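Local coordinates for protein GCN5-related N-acetyltransferase (Kribbella flavida, PDB 4MY0) that binds coenzyme A and probably transfers acetyl groups from acetyl-CoA to amines, perhaps those of aminoglycosides, at residues 58-71 / 82-94. Numbering follows the deposited sequence. Where two conformers were deposited one is given.
Sequences SGDEVVAAARIWDF and MAGIAGVVVAPEY. With AC8 ([(2R,3R,4R,5R)-5-(6-amino-9H-purin-9-yl)-3,4-bis(phosphonooxy)tetrahydrofuran-2-yl]methyl (3R)-3-hydroxy-2,2-dimethyl-4-oxo-4-({3-oxo-3-[(2-sulfanylethyl)amino]propyl}amino)butyl dihydrogen diphosphate), chain L.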
ATOM      1  N   SER C  58     -26.315 -19.851 -31.140  1.00 33.32           N
ATOM      2  CA  SER C  58     -25.726 -20.488 -32.312  1.00 37.20           C
ATOM      3  C   SER C  58     -26.167 -21.947 -32.265  1.00 36.38           C
ATOM      4  O   SER C  58     -25.728 -22.710 -31.392  1.00 35.50           O
ATOM      5  CB  SER C  58     -24.199 -20.390 -32.270  1.00 38.77           C
ATOM      6  OG  SER C  58     -23.615 -20.922 -33.449  1.00 38.53           O
ATOM      7  N   GLY C  59     -27.044 -22.340 -33.187  1.00 39.33           N
ATOM      8  CA  GLY C  59     -27.714 -23.621 -33.066  1.00 36.60           C
ATOM      9  C   GLY C  59     -28.627 -23.513 -31.860  1.00 39.36           C
ATOM     10  O   GLY C  59     -29.502 -22.642 -31.830  1.00 41.49           O
ATOM     11  N   ASP C  60     -28.415 -24.368 -30.861  1.00 44.24           N
ATOM     12  CA  ASP C  60     -29.128 -24.230 -29.589  1.00 50.68           C
ATOM     13  C   ASP C  60     -28.200 -23.905 -28.403  1.00 45.70           C
ATOM     14  O   ASP C  60     -28.569 -24.092 -27.244  1.00 47.85           O
ATOM     15  CB  ASP C  60     -30.003 -25.460 -29.298  1.00 63.42           C
ATOM     16  CG  ASP C  60     -29.248 -26.765 -29.440  1.00 74.85           C
ATOM     17  OD1 ASP C  60     -28.489 -27.111 -28.508  1.00 78.93           O
ATOM     18  OD2 ASP C  60     -29.423 -27.446 -30.477  1.00 77.36           O
ATOM     19  N   GLU C  61     -27.002 -23.408 -28.692  1.00 37.35           N
ATOM     20  CA  GLU C  61     -26.110 -22.949 -27.632  1.00 36.67           C
ATOM     21  C   GLU C  61     -26.253 -21.432 -27.419  1.00 31.78           C
ATOM     22  O   GLU C  61     -26.170 -20.655 -28.381  1.00 27.60           O
ATOM     23  CB  GLU C  61     -24.659 -23.285 -27.977  1.00 42.75           C
ATOM     24  CG  GLU C  61     -23.819 -23.702 -26.787  1.00 55.30           C
ATOM     25  CD  GLU C  61     -24.075 -25.146 -26.372  1.00 65.90           C
ATOM     26  OE1 GLU C  61     -23.909 -26.053 -27.218  1.00 66.92           O
ATOM     27  OE2 GLU C  61     -24.444 -25.372 -25.199  1.00 70.48           O
ATOM     28  N   VAL C  62     -26.473 -21.011 -26.171  1.00 32.39           N
ATOM     29  CA  VAL C  62     -26.542 -19.581 -25.848  1.00 29.06           C
ATOM     30  C   VAL C  62     -25.140 -18.991 -25.937  1.00 25.86           C
ATOM     31  O   VAL C  62     -24.205 -19.492 -25.338  1.00 24.41           O
ATOM     32  CB  VAL C  62     -27.145 -19.317 -24.450  1.00 32.52           C
ATOM     33  CG1 VAL C  62     -26.979 -17.844 -24.070  1.00 32.23           C
ATOM     34  CG2 VAL C  62     -28.625 -19.718 -24.404  1.00 30.90           C
ATOM     35  N   VAL C  63     -24.994 -17.919 -26.694  1.00 25.09           N
ATOM     36  CA  VAL C  63     -23.672 -17.367 -26.987  1.00 22.77           C
ATOM     37  C   VAL C  63     -23.565 -15.910 -26.474  1.00 23.32           C
ATOM     38  O   VAL C  63     -22.467 -15.358 -26.291  1.00 21.22           O
ATOM     39  CB  VAL C  63     -23.450 -17.533 -28.515  1.00 35.44           C
ATOM     40  CG1 VAL C  63     -22.695 -16.399 -29.128  1.00 41.18           C
ATOM     41  CG2 VAL C  63     -22.821 -18.903 -28.812  1.00 29.44           C
ATOM     42  N   ALA C  64     -24.717 -15.299 -26.203  1.00 23.24           N
ATOM     43  CA  ALA C  64     -24.757 -13.911 -25.717  1.00 22.87           C
ATOM     44  C   ALA C  64     -26.093 -13.609 -25.043  1.00 22.57           C
ATOM     45  O   ALA C  64     -27.107 -14.266 -25.322  1.00 19.39           O
ATOM     46  CB  ALA C  64     -24.501 -12.925 -26.868  1.00 18.25           C
ATOM     47  N   ALA C  65     -26.112 -12.630 -24.147  1.00 21.42           N
ATOM     48  CA  ALA C  65     -27.361 -12.311 -23.443  1.00 23.60           C
ATOM     49  C   ALA C  65     -27.336 -10.899 -22.876  1.00 21.84           C
ATOM     50  O   ALA C  65     -26.273 -10.359 -22.599  1.00 17.86           O
ATOM     51  CB  ALA C  65     -27.631 -13.340 -22.322  1.00 21.19           C
ATOM     52  N   ALA C  66     -28.516 -10.308 -22.715  1.00 20.00           N
ATOM     53  CA  ALA C  66     -28.652  -8.976 -22.135  1.00 22.70           C
ATOM     54  C   ALA C  66     -30.056  -8.853 -21.604  1.00 21.97           C
ATOM     55  O   ALA C  66     -30.985  -9.491 -22.125  1.00 26.15           O
ATOM     56  CB  ALA C  66     -28.401  -7.898 -23.175  1.00 17.48           C
ATOM     57  N   ARG C  67     -30.234  -8.056 -20.560  0.56 20.78           N
ATOM     58  CA  ARG C  67     -31.579  -7.849 -20.035  0.56 25.02           C
ATOM     59  C   ARG C  67     -31.944  -6.370 -19.936  0.56 23.20           C
ATOM     60  O   ARG C  67     -31.077  -5.488 -19.964  0.56 19.75           O
ATOM     61  CB  ARG C  67     -31.783  -8.583 -18.701  0.56 29.64           C
ATOM     62  CG  ARG C  67     -30.897  -8.112 -17.577  0.56 32.19           C
ATOM     63  CD  ARG C  67     -30.790  -9.160 -16.462  0.56 33.58           C
ATOM     64  NE  ARG C  67     -29.430  -9.196 -15.930  0.56 34.61           N
ATOM     65  CZ  ARG C  67     -29.023  -8.538 -14.848  0.56 34.81           C
ATOM     66  NH1 ARG C  67     -27.760  -8.634 -14.465  0.56 27.09           N
ATOM     67  NH2 ARG C  67     -29.871  -7.788 -14.145  0.56 36.29           N
ATOM     68  N   ILE C  68     -33.242  -6.116 -19.836  1.00 24.26           N
ATOM     69  CA  ILE C  68     -33.769  -4.765 -19.827  1.00 25.05           C
ATOM     70  C   ILE C  68     -34.547  -4.496 -18.541  1.00 23.46           C
ATOM     71  O   ILE C  68     -35.587  -5.103 -18.319  1.00 25.96           O
ATOM     72  CB  ILE C  68     -34.731  -4.584 -21.016  1.00 26.75           C
ATOM     73  CG1 ILE C  68     -34.022  -4.921 -22.324  1.00 25.38           C
ATOM     74  CG2 ILE C  68     -35.292  -3.156 -21.073  1.00 23.20           C
ATOM     75  CD1 ILE C  68     -34.945  -4.876 -23.516  1.00 26.70           C
ATOM     76  N   TRP C  69     -34.053  -3.580 -17.706  1.00 22.51           N
ATOM     77  CA  TRP C  69     -34.832  -3.120 -16.553  1.00 24.20           C
ATOM     78  C   TRP C  69     -35.935  -2.184 -17.018  1.00 27.03           C
ATOM     79  O   TRP C  69     -35.685  -1.294 -17.848  1.00 28.26           O
ATOM     80  CB  TRP C  69     -33.947  -2.345 -15.569  1.00 23.15           C
ATOM     81  CG  TRP C  69     -33.036  -3.181 -14.734  1.00 26.09           C
ATOM     82  CD1 TRP C  69     -31.708  -3.414 -14.951  1.00 26.40           C
ATOM     83  CD2 TRP C  69     -33.374  -3.869 -13.525  1.00 26.82           C
ATOM     84  NE1 TRP C  69     -31.205  -4.221 -13.960  1.00 28.74           N
ATOM     85  CE2 TRP C  69     -32.208  -4.511 -13.070  1.00 27.98           C
ATOM     86  CE3 TRP C  69     -34.553  -4.008 -12.788  1.00 30.88           C
ATOM     87  CZ2 TRP C  69     -32.187  -5.282 -11.906  1.00 29.19           C
ATOM     88  CZ3 TRP C  69     -34.536  -4.774 -11.639  1.00 31.03           C
ATOM     89  CH2 TRP C  69     -33.363  -5.397 -11.204  1.00 30.70           C
ATOM     90  N   ASP C  70     -37.140  -2.364 -16.479  1.00 26.31           N
ATOM     91  CA  ASP C  70     -38.259  -1.462 -16.748  1.00 30.57           C
ATOM     92  C   ASP C  70     -38.221  -0.282 -15.775  1.00 30.84           C
ATOM     93  O   ASP C  70     -38.979  -0.234 -14.804  1.00 34.85           O
ATOM     94  CB  ASP C  70     -39.597  -2.209 -16.635  1.00 41.89           C
ATOM     95  CG  ASP C  70     -39.727  -2.982 -15.330  1.00 49.65           C
ATOM     96  OD1 ASP C  70     -38.684  -3.417 -14.785  1.00 49.53           O
ATOM     97  OD2 ASP C  70     -40.872  -3.147 -14.850  1.00 55.08           O
ATOM     98  N   PHE C  71     -37.323   0.666 -16.024  1.00 28.56           N
ATOM     99  CA  PHE C  71     -37.170   1.815 -15.130  1.00 27.27           C
ATOM    100  C   PHE C  71     -38.060   2.959 -15.568  1.00 27.88           C
ATOM    101  O   PHE C  71     -38.662   2.910 -16.636  1.00 28.30           O
ATOM    102  CB  PHE C  71     -35.745   2.355 -15.193  1.00 22.38           C
ATOM    103  CG  PHE C  71     -34.717   1.501 -14.505  1.00 23.07           C
ATOM    104  CD1 PHE C  71     -34.971   0.928 -13.267  1.00 26.61           C
ATOM    105  CD2 PHE C  71     -33.470   1.311 -15.093  1.00 22.11           C
ATOM    106  CE1 PHE C  71     -33.995   0.158 -12.628  1.00 30.96           C
ATOM    107  CE2 PHE C  71     -32.486   0.549 -14.467  1.00 27.24           C
ATOM    108  CZ  PHE C  71     -32.755  -0.037 -13.232  1.00 30.35           C
HETATM  109  N   MSE C  82     -37.942   4.287 -19.150  1.00 23.13           N
HETATM  110  CA  MSE C  82     -36.561   4.142 -19.572  1.00 22.00           C
HETATM  111  C   MSE C  82     -36.127   2.687 -19.591  1.00 26.16           C
HETATM  112  O   MSE C  82     -36.439   1.929 -18.674  1.00 24.70           O
HETATM  113  CB  MSE C  82     -35.648   4.957 -18.648  1.00 22.23           C
HETATM  114  CG  MSE C  82     -34.201   5.004 -19.121  1.00 21.91           C
HETATM  115 SE   MSE C  82     -33.125   3.644 -18.223  0.74 28.83          SE
HETATM  116  CE  MSE C  82     -32.695   4.737 -16.672  1.00 20.95           C
ATOM    117  N   ALA C  83     -35.409   2.289 -20.636  1.00 24.61           N
ATOM    118  CA  ALA C  83     -34.924   0.916 -20.730  1.00 22.69           C
ATOM    119  C   ALA C  83     -33.498   0.828 -20.196  1.00 21.80           C
ATOM    120  O   ALA C  83     -32.550   1.234 -20.873  1.00 22.07           O
ATOM    121  CB  ALA C  83     -34.968   0.436 -22.169  1.00 21.98           C
ATOM    122  N   GLY C  84     -33.328   0.283 -19.000  1.00 19.59           N
ATOM    123  CA  GLY C  84     -31.988   0.207 -18.419  1.00 24.24           C
ATOM    124  C   GLY C  84     -31.312  -1.103 -18.797  1.00 24.21           C
ATOM    125  O   GLY C  84     -31.742  -2.167 -18.359  1.00 25.78           O
ATOM    126  N   ILE C  85     -30.258  -1.030 -19.607  1.00 21.10           N
ATOM    127  CA  ILE C  85     -29.639  -2.234 -20.152  1.00 20.96           C
ATOM    128  C   ILE C  85     -28.614  -2.784 -19.158  1.00 20.92           C
ATOM    129  O   ILE C  85     -27.756  -2.040 -18.669  1.00 20.31           O
ATOM    130  CB  ILE C  85     -28.965  -1.959 -21.531  1.00 20.08           C
ATOM    131  CG1 ILE C  85     -29.873  -1.098 -22.420  1.00 17.38           C
ATOM    132  CG2 ILE C  85     -28.593  -3.294 -22.245  1.00 17.72           C
ATOM    133  CD1 ILE C  85     -31.352  -1.606 -22.565  1.00 19.49           C
ATOM    134  N   ALA C  86     -28.712  -4.079 -18.839  1.00 23.27           N
ATOM    135  CA  ALA C  86     -27.820  -4.699 -17.849  1.00 22.24           C
ATOM    136  C   ALA C  86     -27.351  -6.085 -18.264  1.00 21.86           C
ATOM    137  O   ALA C  86     -27.982  -6.750 -19.094  1.00 22.38           O
ATOM    138  CB  ALA C  86     -28.500  -4.779 -16.479  1.00 21.21           C
ATOM    139  N   GLY C  87     -26.255  -6.527 -17.656  1.00 19.57           N
ATOM    140  CA  GLY C  87     -25.727  -7.861 -17.877  1.00 22.17           C
ATOM    141  C   GLY C  87     -25.461  -8.173 -19.339  1.00 24.17           C
ATOM    142  O   GLY C  87     -25.827  -9.246 -19.815  1.00 21.67           O
ATOM    143  N   VAL C  88     -24.845  -7.243 -20.064  1.00 16.13           N
ATOM    144  CA  VAL C  88     -24.504  -7.514 -21.459  1.00 17.17           C
ATOM    145  C   VAL C  88     -23.285  -8.432 -21.522  1.00 21.76           C
ATOM    146  O   VAL C  88     -22.192  -8.024 -21.128  1.00 16.00           O
ATOM    147  CB  VAL C  88     -24.221  -6.222 -22.242  1.00 18.48           C
ATOM    148  CG1 VAL C  88     -24.052  -6.535 -23.757  1.00 15.51           C
ATOM    149  CG2 VAL C  88     -25.368  -5.244 -22.041  1.00 18.73           C
ATOM    150  N   VAL C  89     -23.462  -9.669 -22.007  1.00 19.23           N
ATOM    151  CA  VAL C  89     -22.363 -10.654 -22.021  1.00 21.41           C
ATOM    152  C   VAL C  89     -22.299 -11.434 -23.334  1.00 23.41           C
ATOM    153  O   VAL C  89     -23.329 -11.785 -23.898  1.00 20.43           O
ATOM    154  CB  VAL C  89     -22.459 -11.650 -20.833  1.00 19.47           C
ATOM    155  CG1 VAL C  89     -22.380 -10.891 -19.502  1.00 21.08           C
ATOM    156  CG2 VAL C  89     -23.751 -12.439 -20.892  1.00 17.22           C
ATOM    157  N   VAL C  90     -21.088 -11.682 -23.827  1.00 20.31           N
ATOM    158  CA  VAL C  90     -20.889 -12.510 -25.023  1.00 18.03           C
ATOM    159  C   VAL C  90     -19.807 -13.554 -24.713  1.00 20.40           C
ATOM    160  O   VAL C  90     -18.782 -13.217 -24.089  1.00 18.07           O
ATOM    161  CB  VAL C  90     -20.463 -11.658 -26.230  1.00 17.41           C
ATOM    162  CG1 VAL C  90     -20.200 -12.550 -27.467  1.00 18.17           C
ATOM    163  CG2 VAL C  90     -21.525 -10.560 -26.544  1.00 17.97           C
ATOM    164  N   ALA C  91     -20.031 -14.818 -25.095  1.00 16.99           N
ATOM    165  CA  ALA C  91     -19.036 -15.875 -24.819  1.00 20.14           C
ATOM    166  C   ALA C  91     -17.691 -15.517 -25.467  1.00 17.63           C
ATOM    167  O   ALA C  91     -17.673 -14.971 -26.575  1.00 17.15           O
ATOM    168  CB  ALA C  91     -19.530 -17.231 -25.314  1.00 18.08           C
ATOM    169  N   PRO C  92     -16.563 -15.806 -24.777  1.00 18.65           N
ATOM    170  CA  PRO C  92     -15.248 -15.342 -25.258  1.00 18.82           C
ATOM    171  C   PRO C  92     -14.943 -15.676 -26.716  1.00 20.78           C
ATOM    172  O   PRO C  92     -14.454 -14.800 -27.443  1.00 17.64           O
ATOM    173  CB  PRO C  92     -14.258 -16.050 -24.319  1.00 17.17           C
ATOM    174  CG  PRO C  92     -15.015 -16.148 -23.011  1.00 20.34           C
ATOM    175  CD  PRO C  92     -16.466 -16.455 -23.447  1.00 17.33           C
ATOM    176  N   GLU C  93     -15.245 -16.896 -27.150  1.00 17.71           N
ATOM    177  CA  GLU C  93     -14.890 -17.297 -28.509  1.00 22.62           C
ATOM    178  C   GLU C  93     -15.883 -16.735 -29.530  1.00 25.28           C
ATOM    179  O   GLU C  93     -15.755 -16.986 -30.737  1.00 20.37           O
ATOM    180  CB  GLU C  93     -14.748 -18.830 -28.621  1.00 20.77           C
ATOM    181  CG  GLU C  93     -16.067 -19.615 -28.816  1.00 23.64           C
ATOM    182  CD  GLU C  93     -16.883 -19.772 -27.534  1.00 28.05           C
ATOM    183  OE1 GLU C  93     -17.726 -20.705 -27.462  1.00 29.35           O
ATOM    184  OE2 GLU C  93     -16.703 -18.954 -26.603  1.00 28.46           O
ATOM    185  N   TYR C  94     -16.855 -15.952 -29.052  1.00 18.70           N
ATOM    186  CA  TYR C  94     -17.803 -15.308 -29.964  1.00 17.96           C
ATOM    187  C   TYR C  94     -17.687 -13.782 -30.009  1.00 20.78           C
ATOM    188  O   TYR C  94     -18.437 -13.140 -30.740  1.00 17.62           O
ATOM    189  CB  TYR C  94     -19.247 -15.737 -29.660  1.00 18.24           C
ATOM    190  CG  TYR C  94     -19.574 -17.080 -30.261  1.00 20.54           C
ATOM    191  CD1 TYR C  94     -20.009 -17.180 -31.580  1.00 23.62           C
ATOM    192  CD2 TYR C  94     -19.402 -18.251 -29.531  1.00 22.00           C
ATOM    193  CE1 TYR C  94     -20.285 -18.413 -32.152  1.00 24.23           C
ATOM    194  CE2 TYR C  94     -19.670 -19.493 -30.101  1.00 26.11           C
ATOM    195  CZ  TYR C  94     -20.112 -19.561 -31.406  1.00 24.92           C
ATOM    196  OH  TYR C  94     -20.374 -20.783 -31.976  1.00 23.75           O
TER
HETATM  197  N1A AC8 L 400     -12.300  -2.979 -26.505  1.00 23.19           N
HETATM  198  O1A AC8 L 400     -20.414  -6.452 -31.932  1.00 21.14           O
HETATM  199  P1A AC8 L 400     -18.938  -6.612 -31.599  1.00 20.76           P
HETATM  200  C1B AC8 L 400     -15.620  -3.104 -30.400  1.00 23.95           C
HETATM  201  S1P AC8 L 400     -21.240  -3.392 -20.653  1.00 23.81           S
HETATM  202  C2A AC8 L 400     -12.396  -2.142 -27.555  1.00 22.28           C
HETATM  203  O2A AC8 L 400     -18.184  -7.719 -32.280  1.00 17.21           O
HETATM  204  P2A AC8 L 400     -18.789  -8.023 -29.092  1.00 20.04           P
HETATM  205  C2B AC8 L 400     -15.390  -3.859 -31.689  1.00 24.68           C
HETATM  206  O2B AC8 L 400     -14.063  -3.613 -32.172  1.00 29.90           O
HETATM  207  O2C AC8 L 400     -14.121  -5.138 -34.163  1.00 70.56           O
HETATM  208  C2P AC8 L 400     -20.331  -4.733 -21.497  1.00 24.40           C
HETATM  209  N3A AC8 L 400     -13.335  -2.335 -28.493  1.00 21.91           N
HETATM  210  O3A AC8 L 400     -18.855  -6.698 -30.004  1.00 23.57           O
HETATM  211  C3B AC8 L 400     -16.470  -3.256 -32.593  1.00 23.31           C
HETATM  212  O3B AC8 L 400     -16.028  -1.975 -33.056  1.00 27.38           O
HETATM  213  P3B AC8 L 400     -15.416  -1.663 -34.527  1.00 70.38           P
HETATM  214  O3C AC8 L 400     -13.053  -5.870 -32.007  1.00 71.19           O
HETATM  215  C3P AC8 L 400     -20.305  -5.802 -20.428  1.00 28.57           C
HETATM  216  C4A AC8 L 400     -14.200  -3.380 -28.382  1.00 23.41           C
HETATM  217  O4A AC8 L 400     -19.674  -9.090 -29.700  1.00 19.20           O
HETATM  218  C4B AC8 L 400     -17.618  -2.937 -31.654  1.00 25.11           C
HETATM  219  O4B AC8 L 400     -17.038  -2.887 -30.346  1.00 19.76           O
HETATM  220  O4C AC8 L 400     -11.947  -4.073 -33.390  1.00 70.24           O
HETATM  221  P4C AC8 L 400     -13.238  -4.752 -32.998  1.00 69.25           P
HETATM  222  N4P AC8 L 400     -19.607  -7.047 -20.735  1.00 25.14           N
HETATM  223  C5A AC8 L 400     -14.121  -4.246 -27.303  1.00 26.90           C
HETATM  224  O5A AC8 L 400     -17.347  -8.305 -28.790  1.00 19.76           O
HETATM  225  C5B AC8 L 400     -18.721  -3.990 -31.681  1.00 22.57           C
HETATM  226  O5B AC8 L 400     -18.112  -5.263 -31.860  1.00 24.35           O
HETATM  227  C5P AC8 L 400     -18.303  -7.273 -20.849  1.00 22.56           C
HETATM  228  O5P AC8 L 400     -17.489  -6.360 -20.772  1.00 20.98           O
HETATM  229  C6A AC8 L 400     -13.139  -4.026 -26.343  1.00 23.11           C
HETATM  230  N6A AC8 L 400     -13.018  -4.851 -25.271  1.00 22.49           N
HETATM  231  O6A AC8 L 400     -19.466  -7.480 -27.742  1.00 20.65           O
HETATM  232  C6P AC8 L 400     -17.904  -8.716 -21.058  1.00 20.66           C
HETATM  233  N7A AC8 L 400     -15.086  -5.186 -27.451  1.00 27.11           N
HETATM  234  O7A AC8 L 400     -14.337  -2.685 -34.798  1.00 66.54           O
HETATM  235  C7P AC8 L 400     -16.663  -8.949 -21.932  1.00 20.09           C
HETATM  236  C8A AC8 L 400     -15.755  -4.897 -28.597  1.00 28.59           C
HETATM  237  O8A AC8 L 400     -16.609  -1.761 -35.457  1.00 68.78           O
HETATM  238  N8P AC8 L 400     -17.000  -8.524 -23.294  1.00 18.92           N
HETATM  239  N9A AC8 L 400     -15.198  -3.806 -29.162  1.00 24.30           N
HETATM  240  O9A AC8 L 400     -14.863  -0.263 -34.363  1.00 72.01           O
HETATM  241  C9P AC8 L 400     -18.024  -8.918 -24.048  1.00 24.14           C
HETATM  242  O9P AC8 L 400     -18.817  -9.747 -23.634  1.00 19.56           O
HETATM  243  CAP AC8 L 400     -18.186  -8.338 -25.443  1.00 21.27           C
HETATM  244  OAP AC8 L 400     -16.909  -8.220 -26.073  1.00 24.03           O
HETATM  245  CBP AC8 L 400     -18.850  -6.955 -25.475  1.00 17.42           C
HETATM  246  CCP AC8 L 400     -18.858  -6.468 -26.933  1.00 20.75           C
HETATM  247  CDP AC8 L 400     -20.287  -7.045 -24.973  1.00 16.46           C
HETATM  248  CEP AC8 L 400     -18.083  -5.948 -24.633  1.00 14.19           C
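Met82, a selenomethionine, pairs with Phe71. The two side chains run side by side, and SE lies in the plane of the Phe71 ring, at its edge, 5.3 Å from the centroid: a Met-aromatic contact. Met82 CG is anti to the backbone N (chi1 -173°), and bends further out bring SE and CE alongside Phe71 CD2. On the other face of the strands, Ala83 CB meets Ile68 CG2. Gly84 exchanges two backbone hydrogen bonds with Trp69. Gly84 CA sits 3.8 Å from Phe71 CD2, where a CB would clash with the ring. Ala86 CB rests at the edge of the Trp69 ring, 3.7 Å from NE1, and, in one conformer of Arg67, over one face of its guanidinium. At Gly87 the register slips by one, a beta bulge. Beyond it Val88 O accepts a hydrogen bond from AC8 N4P at 2.8 Å. Val89 pairs with Ala65. Val90 N donates to AC8 O9P at 3.0 Å. Val90 CG2 also packs on Ala64 CB. Ala91 N closes the pairing with a nearly straight bond to Val63 O (174°). Tyr94 then lays one ring face over Val63, with CG2 3.6 Å from the centroid in a CH-pi contact. Its hydroxyl and Ser58 OG both bond to Asp6. With an alanine in place of Tyr94, Val63 would probably lose its aromatic cover and Asp6 one hydrogen-bond partner. The bulged strand of this antiparallel hairpin offers backbone atoms to the pantetheine arm, as is characteristic of the GNAT acetyl-CoA site.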